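Local coordinates for protein isomerase/lactonizing enzyme (Agrobacterium tumefaciens, PDB 1RVK) that is of unknown function but binds a magnesium ion and, as a member of the enolase superfamily, probably abstracts a proton next to a substrate carboxylate, at residues I56-L70 / Q95-L108. Numbering follows the deposited sequence.
Sequences IVRPHVIEKFVKKVL and QLTDRTLAVVDCAL
Thr100 OG1 donates a hydrogen bond to Ile56 O at 2.8 Å, in the carbonyl plane and on a lone pair. OG1 lies beside its own backbone N (chi1 -65°), while CG2 turns to helix 59-70. There CG2 meets Val61 CG1 tip to tip at 3.5 Å, a tight carbon pair. Val66 and Val104 also meet tip to tip, and Leu70 CD1 packs on Val104 CG1 at 3.7 Å. Leu96 CB sits over the centre of one face of the Phe65 ring, a CH-pi contact with the carbon 4.1 Å from the centroid; Lys64 CG covers the opposite face. Ile56 CD1 lies over the Arg99 guanidinium face, 3.4 Å from NH1. A water accepts from Arg58 NH1 and donates to Gln95 O; Arg58 NH1 also bonds Glu55 O. Thr97 N-caps helix 98-116, its OG1 accepting from Thr100 N. Val57, Val66 and Leu70 reach strand 3-15, while Val103 touches Thr52 and Leu108 touches Val40; both segments therefore pack on the three-stranded sheet of the enolase-type N-terminal domain. The axes of segments 59-70 and 98-108 approach to 11.6 Å and cross at -46°. The chemistry implies an apolar helix interface, with polar bonds gathered where both helices begin and the threonine hydroxyl satisfying the carbonyl of Ile56, in the turn before helix 59-70.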
ATOM      1  N   ILE A  56      15.590  -0.658  -5.602  1.00 14.37           N
ATOM      2  CA  ILE A  56      15.464   0.093  -4.358  1.00 14.45           C
ATOM      3  C   ILE A  56      16.548  -0.242  -3.335  1.00 15.13           C
ATOM      4  O   ILE A  56      16.892   0.587  -2.490  1.00 16.66           O
ATOM      5  CB  ILE A  56      14.055  -0.130  -3.767  1.00 13.39           C
ATOM      6  CG1 ILE A  56      13.022   0.481  -4.718  1.00 13.30           C
ATOM      7  CG2 ILE A  56      13.943   0.486  -2.376  1.00 15.12           C
ATOM      8  CD1 ILE A  56      11.589   0.035  -4.465  1.00 13.44           C
ATOM      9  N   VAL A  57      17.096  -1.450  -3.421  1.00 14.73           N
ATOM     10  CA  VAL A  57      18.148  -1.885  -2.506  1.00 15.16           C
ATOM     11  C   VAL A  57      19.373  -2.363  -3.282  1.00 14.94           C
ATOM     12  O   VAL A  57      20.069  -3.289  -2.858  1.00 13.97           O
ATOM     13  CB  VAL A  57      17.663  -3.030  -1.591  1.00 16.96           C
ATOM     14  CG1 VAL A  57      16.608  -2.513  -0.622  1.00 18.04           C
ATOM     15  CG2 VAL A  57      17.101  -4.165  -2.434  1.00 17.36           C
ATOM     16  N   ARG A  58      19.633  -1.730  -4.422  1.00 14.76           N
ATOM     17  CA  ARG A  58      20.784  -2.103  -5.237  1.00 14.39           C
ATOM     18  C   ARG A  58      22.072  -1.714  -4.504  1.00 14.93           C
ATOM     19  O   ARG A  58      22.051  -0.911  -3.569  1.00 14.64           O
ATOM     20  CB  ARG A  58      20.703  -1.434  -6.620  1.00 14.45           C
ATOM     21  CG  ARG A  58      20.764   0.094  -6.625  1.00 12.99           C
ATOM     22  CD  ARG A  58      20.576   0.618  -8.046  1.00 15.65           C
ATOM     23  NE  ARG A  58      20.874   2.043  -8.177  1.00 13.58           N
ATOM     24  CZ  ARG A  58      20.095   3.024  -7.730  1.00 15.26           C
ATOM     25  NH1 ARG A  58      18.952   2.749  -7.115  1.00 12.69           N
ATOM     26  NH2 ARG A  58      20.461   4.289  -7.904  1.00 15.40           N
ATOM     27  N   PRO A  59      23.210  -2.294  -4.909  1.00 15.41           N
ATOM     28  CA  PRO A  59      24.497  -2.000  -4.272  1.00 15.06           C
ATOM     29  C   PRO A  59      24.813  -0.527  -4.023  1.00 14.97           C
ATOM     30  O   PRO A  59      25.280  -0.168  -2.941  1.00 16.26           O
ATOM     31  CB  PRO A  59      25.497  -2.661  -5.211  1.00 16.43           C
ATOM     32  CG  PRO A  59      24.739  -3.884  -5.657  1.00 16.35           C
ATOM     33  CD  PRO A  59      23.373  -3.303  -5.972  1.00 14.77           C
ATOM     34  N   HIS A  60      24.568   0.326  -5.014  1.00 14.11           N
ATOM     35  CA  HIS A  60      24.860   1.744  -4.842  1.00 16.08           C
ATOM     36  C   HIS A  60      24.223   2.326  -3.587  1.00 15.58           C
ATOM     37  O   HIS A  60      24.871   3.055  -2.835  1.00 14.58           O
ATOM     38  CB  HIS A  60      24.399   2.551  -6.059  1.00 18.92           C
ATOM     39  CG  HIS A  60      24.577   4.030  -5.897  1.00 19.08           C
ATOM     40  ND1 HIS A  60      23.552   4.866  -5.508  1.00 20.25           N
ATOM     41  CD2 HIS A  60      25.676   4.812  -6.014  1.00 18.90           C
ATOM     42  CE1 HIS A  60      24.012   6.099  -5.393  1.00 17.43           C
ATOM     43  NE2 HIS A  60      25.299   6.094  -5.693  1.00 20.43           N
ATOM     44  N   VAL A  61      22.956   2.000  -3.364  1.00 14.81           N
ATOM     45  CA  VAL A  61      22.223   2.508  -2.212  1.00 15.31           C
ATOM     46  C   VAL A  61      22.659   1.845  -0.913  1.00 15.86           C
ATOM     47  O   VAL A  61      22.780   2.504   0.120  1.00 14.42           O
ATOM     48  CB  VAL A  61      20.702   2.302  -2.403  1.00 16.55           C
ATOM     49  CG1 VAL A  61      19.945   2.842  -1.205  1.00 20.72           C
ATOM     50  CG2 VAL A  61      20.247   3.005  -3.674  1.00 19.57           C
ATOM     51  N   ILE A  62      22.899   0.541  -0.969  1.00 15.60           N
ATOM     52  CA  ILE A  62      23.320  -0.202   0.213  1.00 16.89           C
ATOM     53  C   ILE A  62      24.696   0.244   0.704  1.00 18.46           C
ATOM     54  O   ILE A  62      24.888   0.513   1.887  1.00 16.13           O
ATOM     55  CB  ILE A  62      23.373  -1.726  -0.076  1.00 17.07           C
ATOM     56  CG1 ILE A  62      21.976  -2.240  -0.431  1.00 16.90           C
ATOM     57  CG2 ILE A  62      23.949  -2.469   1.126  1.00 18.10           C
ATOM     58  CD1 ILE A  62      20.941  -2.052   0.667  1.00 18.18           C
ATOM     59  N   GLU A  63      25.649   0.335  -0.212  1.00 19.24           N
ATOM     60  CA  GLU A  63      27.005   0.712   0.160  1.00 24.32           C
ATOM     61  C   GLU A  63      27.174   2.175   0.538  1.00 23.63           C
ATOM     62  O   GLU A  63      27.832   2.497   1.530  1.00 24.55           O
ATOM     63  CB  GLU A  63      27.967   0.360  -0.976  1.00 29.08           C
ATOM     64  CG  GLU A  63      27.939  -1.115  -1.351  1.00 38.31           C
ATOM     65  CD  GLU A  63      28.409  -2.017  -0.222  1.00 42.97           C
ATOM     66  OE1 GLU A  63      28.103  -3.226  -0.262  1.00 46.24           O
ATOM     67  OE2 GLU A  63      29.092  -1.520   0.699  1.00 45.87           O
ATOM     68  N   LYS A  64      26.570   3.062  -0.241  1.00 23.00           N
ATOM     69  CA  LYS A  64      26.706   4.489   0.009  1.00 22.20           C
ATOM     70  C   LYS A  64      25.866   5.035   1.159  1.00 20.37           C
ATOM     71  O   LYS A  64      26.272   5.993   1.816  1.00 19.13           O
ATOM     72  CB  LYS A  64      26.391   5.269  -1.273  1.00 26.17           C
ATOM     73  CG  LYS A  64      26.681   6.759  -1.179  1.00 31.52           C
ATOM     74  CD  LYS A  64      26.421   7.461  -2.503  1.00 36.70           C
ATOM     75  CE  LYS A  64      26.770   8.938  -2.423  1.00 40.03           C
ATOM     76  NZ  LYS A  64      26.541   9.631  -3.721  1.00 42.51           N
ATOM     77  N   PHE A  65      24.713   4.423   1.423  1.00 17.65           N
ATOM     78  CA  PHE A  65      23.839   4.924   2.478  1.00 16.10           C
ATOM     79  C   PHE A  65      23.465   3.985   3.621  1.00 14.87           C
ATOM     80  O   PHE A  65      23.761   4.265   4.779  1.00 14.42           O
ATOM     81  CB  PHE A  65      22.536   5.447   1.858  1.00 14.89           C
ATOM     82  CG  PHE A  65      22.746   6.422   0.736  1.00 15.59           C
ATOM     83  CD1 PHE A  65      23.196   7.714   0.992  1.00 16.33           C
ATOM     84  CD2 PHE A  65      22.510   6.042  -0.582  1.00 15.49           C
ATOM     85  CE1 PHE A  65      23.410   8.617  -0.053  1.00 15.88           C
ATOM     86  CE2 PHE A  65      22.721   6.938  -1.634  1.00 17.12           C
ATOM     87  CZ  PHE A  65      23.173   8.228  -1.366  1.00 15.99           C
ATOM     88  N   VAL A  66      22.806   2.876   3.299  1.00 13.21           N
ATOM     89  CA  VAL A  66      22.328   1.954   4.326  1.00 12.37           C
ATOM     90  C   VAL A  66      23.364   1.359   5.273  1.00 14.24           C
ATOM     91  O   VAL A  66      23.187   1.417   6.489  1.00 13.52           O
ATOM     92  CB  VAL A  66      21.496   0.819   3.699  1.00 13.63           C
ATOM     93  CG1 VAL A  66      20.896  -0.057   4.795  1.00 12.70           C
ATOM     94  CG2 VAL A  66      20.385   1.414   2.839  1.00 14.16           C
ATOM     95  N   LYS A  67      24.440   0.788   4.744  1.00 14.35           N
ATOM     96  CA  LYS A  67      25.451   0.206   5.622  1.00 16.09           C
ATOM     97  C   LYS A  67      26.110   1.244   6.523  1.00 15.58           C
ATOM     98  O   LYS A  67      26.355   0.982   7.697  1.00 15.74           O
ATOM     99  CB  LYS A  67      26.522  -0.519   4.804  1.00 15.59           C
ATOM    100  CG  LYS A  67      26.049  -1.850   4.257  1.00 17.64           C
ATOM    101  CD  LYS A  67      27.158  -2.572   3.515  1.00 16.85           C
ATOM    102  CE  LYS A  67      26.699  -3.951   3.075  1.00 18.60           C
ATOM    103  NZ  LYS A  67      27.752  -4.679   2.310  1.00 19.53           N
ATOM    104  N   LYS A  68      26.386   2.423   5.974  1.00 16.22           N
ATOM    105  CA  LYS A  68      27.024   3.486   6.745  1.00 18.35           C
ATOM    106  C   LYS A  68      26.203   3.932   7.949  1.00 18.22           C
ATOM    107  O   LYS A  68      26.753   4.394   8.944  1.00 18.77           O
ATOM    108  CB  LYS A  68      27.303   4.694   5.852  1.00 20.06           C
ATOM    109  CG  LYS A  68      28.333   4.447   4.769  1.00 23.73           C
ATOM    110  CD  LYS A  68      28.580   5.726   3.990  1.00 28.81           C
ATOM    111  CE  LYS A  68      29.636   5.541   2.919  1.00 31.87           C
ATOM    112  NZ  LYS A  68      29.840   6.809   2.164  1.00 36.14           N
ATOM    113  N   VAL A  69      24.886   3.795   7.859  1.00 16.15           N
ATOM    114  CA  VAL A  69      24.017   4.189   8.957  1.00 16.40           C
ATOM    115  C   VAL A  69      23.775   3.063   9.959  1.00 15.61           C
ATOM    116  O   VAL A  69      23.820   3.284  11.169  1.00 16.11           O
ATOM    117  CB  VAL A  69      22.638   4.669   8.434  1.00 15.59           C
ATOM    118  CG1 VAL A  69      21.678   4.893   9.602  1.00 17.30           C
ATOM    119  CG2 VAL A  69      22.810   5.949   7.633  1.00 16.88           C
ATOM    120  N   LEU A  70      23.543   1.855   9.450  1.00 14.14           N
ATOM    121  CA  LEU A  70      23.231   0.708  10.302  1.00 15.27           C
ATOM    122  C   LEU A  70      24.355  -0.092  10.959  1.00 14.73           C
ATOM    123  O   LEU A  70      24.274  -0.404  12.140  1.00 14.75           O
ATOM    124  CB  LEU A  70      22.349  -0.279   9.534  1.00 14.27           C
ATOM    125  CG  LEU A  70      20.985   0.178   9.014  1.00 20.63           C
ATOM    126  CD1 LEU A  70      20.223  -1.034   8.485  1.00 19.27           C
ATOM    127  CD2 LEU A  70      20.201   0.843  10.122  1.00 21.57           C
ATOM    128  N   GLN A  95      18.957   9.540  -5.075  1.00 13.49           N
ATOM    129  CA  GLN A  95      19.031   8.083  -5.037  1.00 13.31           C
ATOM    130  C   GLN A  95      18.580   7.423  -3.729  1.00 13.48           C
ATOM    131  O   GLN A  95      18.243   6.245  -3.730  1.00 12.93           O
ATOM    132  CB  GLN A  95      20.447   7.625  -5.403  1.00 14.18           C
ATOM    133  CG  GLN A  95      20.942   8.201  -6.725  1.00 15.08           C
ATOM    134  CD  GLN A  95      19.943   8.027  -7.862  1.00 16.64           C
ATOM    135  OE1 GLN A  95      19.666   8.967  -8.611  1.00 18.41           O
ATOM    136  NE2 GLN A  95      19.403   6.826  -8.000  1.00 13.47           N
ATOM    137  N   LEU A  96      18.582   8.157  -2.617  1.00 12.48           N
ATOM    138  CA  LEU A  96      18.121   7.575  -1.353  1.00 14.33           C
ATOM    139  C   LEU A  96      16.654   7.975  -1.222  1.00 15.09           C
ATOM    140  O   LEU A  96      16.327   9.041  -0.706  1.00 15.86           O
ATOM    141  CB  LEU A  96      18.931   8.106  -0.164  1.00 13.04           C
ATOM    142  CG  LEU A  96      18.559   7.501   1.199  1.00 13.15           C
ATOM    143  CD1 LEU A  96      18.759   5.986   1.163  1.00 14.42           C
ATOM    144  CD2 LEU A  96      19.402   8.129   2.297  1.00 12.03           C
ATOM    145  N   THR A  97      15.780   7.096  -1.701  1.00 14.75           N
ATOM    146  CA  THR A  97      14.340   7.338  -1.725  1.00 13.85           C
ATOM    147  C   THR A  97      13.552   6.894  -0.502  1.00 13.52           C
ATOM    148  O   THR A  97      14.056   6.151   0.343  1.00 12.47           O
ATOM    149  CB  THR A  97      13.729   6.644  -2.936  1.00 13.87           C
ATOM    150  OG1 THR A  97      13.819   5.223  -2.755  1.00 13.96           O
ATOM    151  CG2 THR A  97      14.487   7.035  -4.202  1.00 14.34           C
ATOM    152  N   ASP A  98      12.304   7.355  -0.414  1.00 11.73           N
ATOM    153  CA  ASP A  98      11.443   6.965   0.699  1.00 12.48           C
ATOM    154  C   ASP A  98      11.250   5.454   0.640  1.00 12.35           C
ATOM    155  O   ASP A  98      11.064   4.802   1.670  1.00 12.31           O
ATOM    156  CB  ASP A  98      10.070   7.649   0.619  1.00 14.34           C
ATOM    157  CG  ASP A  98      10.144   9.150   0.823  1.00 19.75           C
ATOM    158  OD1 ASP A  98      11.144   9.634   1.398  1.00 20.01           O
ATOM    159  OD2 ASP A  98       9.185   9.848   0.421  1.00 20.01           O
ATOM    160  N   ARG A  99      11.290   4.901  -0.569  1.00 13.62           N
ATOM    161  CA  ARG A  99      11.141   3.462  -0.740  1.00 13.88           C
ATOM    162  C   ARG A  99      12.289   2.722  -0.057  1.00 13.63           C
ATOM    163  O   ARG A  99      12.080   1.675   0.552  1.00 12.28           O
ATOM    164  CB  ARG A  99      11.089   3.089  -2.228  1.00 15.20           C
ATOM    165  CG  ARG A  99       9.755   3.392  -2.905  1.00 17.52           C
ATOM    166  CD  ARG A  99       8.607   2.644  -2.232  1.00 20.70           C
ATOM    167  NE  ARG A  99       8.646   1.202  -2.467  1.00 24.16           N
ATOM    168  CZ  ARG A  99       8.283   0.614  -3.603  1.00 27.55           C
ATOM    169  NH1 ARG A  99       8.356  -0.706  -3.723  1.00 29.22           N
ATOM    170  NH2 ARG A  99       7.837   1.340  -4.619  1.00 26.12           N
ATOM    171  N   THR A 100      13.504   3.255  -0.157  1.00 12.97           N
ATOM    172  CA  THR A 100      14.644   2.606   0.494  1.00 13.30           C
ATOM    173  C   THR A 100      14.487   2.722   2.013  1.00 13.33           C
ATOM    174  O   THR A 100      14.754   1.774   2.751  1.00 13.16           O
ATOM    175  CB  THR A 100      15.987   3.246   0.070  1.00 12.98           C
ATOM    176  OG1 THR A 100      16.198   3.028  -1.329  1.00 12.74           O
ATOM    177  CG2 THR A 100      17.145   2.626   0.841  1.00 13.09           C
ATOM    178  N   LEU A 101      14.051   3.888   2.479  1.00 12.30           N
ATOM    179  CA  LEU A 101      13.842   4.091   3.906  1.00 12.93           C
ATOM    180  C   LEU A 101      12.809   3.099   4.441  1.00 12.95           C
ATOM    181  O   LEU A 101      12.961   2.556   5.536  1.00 13.90           O
ATOM    182  CB  LEU A 101      13.346   5.520   4.169  1.00 14.62           C
ATOM    183  CG  LEU A 101      14.347   6.669   4.326  1.00 18.74           C
ATOM    184  CD1 LEU A 101      14.951   6.593   5.707  1.00 22.35           C
ATOM    185  CD2 LEU A 101      15.418   6.619   3.247  1.00 18.19           C
ATOM    186  N   ALA A 102      11.757   2.863   3.662  1.00 10.93           N
ATOM    187  CA  ALA A 102      10.690   1.957   4.075  1.00 12.43           C
ATOM    188  C   ALA A 102      11.148   0.520   4.287  1.00 12.80           C
ATOM    189  O   ALA A 102      10.794  -0.104   5.289  1.00 14.21           O
ATOM    190  CB  ALA A 102       9.554   1.987   3.055  1.00 11.57           C
ATOM    191  N   VAL A 103      11.930  -0.007   3.350  1.00 12.85           N
ATOM    192  CA  VAL A 103      12.390  -1.388   3.463  1.00 13.31           C
ATOM    193  C   VAL A 103      13.334  -1.566   4.644  1.00 14.29           C
ATOM    194  O   VAL A 103      13.259  -2.562   5.363  1.00 14.03           O
ATOM    195  CB  VAL A 103      13.100  -1.854   2.176  1.00 15.34           C
ATOM    196  CG1 VAL A 103      13.281  -3.373   2.208  1.00 15.79           C
ATOM    197  CG2 VAL A 103      12.286  -1.450   0.965  1.00 21.51           C
ATOM    198  N   VAL A 104      14.221  -0.598   4.848  1.00 13.24           N
ATOM    199  CA  VAL A 104      15.164  -0.671   5.956  1.00 13.28           C
ATOM    200  C   VAL A 104      14.427  -0.605   7.295  1.00 13.20           C
ATOM    201  O   VAL A 104      14.704  -1.386   8.206  1.00 12.14           O
ATOM    202  CB  VAL A 104      16.192   0.475   5.889  1.00 13.27           C
ATOM    203  CG1 VAL A 104      17.088   0.440   7.115  1.00 12.94           C
ATOM    204  CG2 VAL A 104      17.028   0.349   4.627  1.00 15.57           C
ATOM    205  N   ASP A 105      13.489   0.330   7.407  1.00 10.86           N
ATOM    206  CA  ASP A 105      12.714   0.494   8.635  1.00 13.85           C
ATOM    207  C   ASP A 105      11.911  -0.780   8.907  1.00 13.43           C
ATOM    208  O   ASP A 105      11.819  -1.233  10.045  1.00 13.58           O
ATOM    209  CB  ASP A 105      11.763   1.693   8.500  1.00 14.49           C
ATOM    210  CG  ASP A 105      10.998   1.988   9.781  1.00 18.12           C
ATOM    211  OD1 ASP A 105      11.626   2.401  10.780  1.00 17.31           O
ATOM    212  OD2 ASP A 105       9.763   1.809   9.788  1.00 14.59           O
ATOM    213  N   CYS A 106      11.338  -1.363   7.859  1.00 13.31           N
ATOM    214  CA  CYS A 106      10.552  -2.584   8.027  1.00 12.60           C
ATOM    215  C   CYS A 106      11.413  -3.751   8.497  1.00 12.55           C
ATOM    216  O   CYS A 106      11.003  -4.512   9.370  1.00 14.40           O
ATOM    217  CB  CYS A 106       9.834  -2.944   6.726  1.00 11.37           C
ATOM    218  SG  CYS A 106       8.378  -1.913   6.414  1.00 14.93           S
ATOM    219  N   ALA A 107      12.598  -3.896   7.915  1.00 12.44           N
ATOM    220  CA  ALA A 107      13.510  -4.965   8.313  1.00 11.17           C
ATOM    221  C   ALA A 107      13.913  -4.785   9.779  1.00 12.80           C
ATOM    222  O   ALA A 107      14.079  -5.761  10.511  1.00 12.80           O
ATOM    223  CB  ALA A 107      14.755  -4.960   7.421  1.00 11.82           C
ATOM    224  N   LEU A 108      14.072  -3.534  10.206  1.00 12.16           N
ATOM    225  CA  LEU A 108      14.444  -3.254  11.592  1.00 12.67           C
ATOM    226  C   LEU A 108      13.314  -3.645  12.539  1.00 13.25           C
ATOM    227  O   LEU A 108      13.560  -4.165  13.627  1.00 11.28           O
ATOM    228  CB  LEU A 108      14.786  -1.770  11.760  1.00 13.06           C
ATOM    229  CG  LEU A 108      16.256  -1.339  11.853  1.00 17.61           C
ATOM    230  CD1 LEU A 108      17.192  -2.378  11.267  1.00 18.57           C
ATOM    231  CD2 LEU A 108      16.415   0.005  11.170  1.00 14.55           C
TER
HETATM  232  O   HOH W   1      17.427   4.892  -5.864  1.00 14.16           O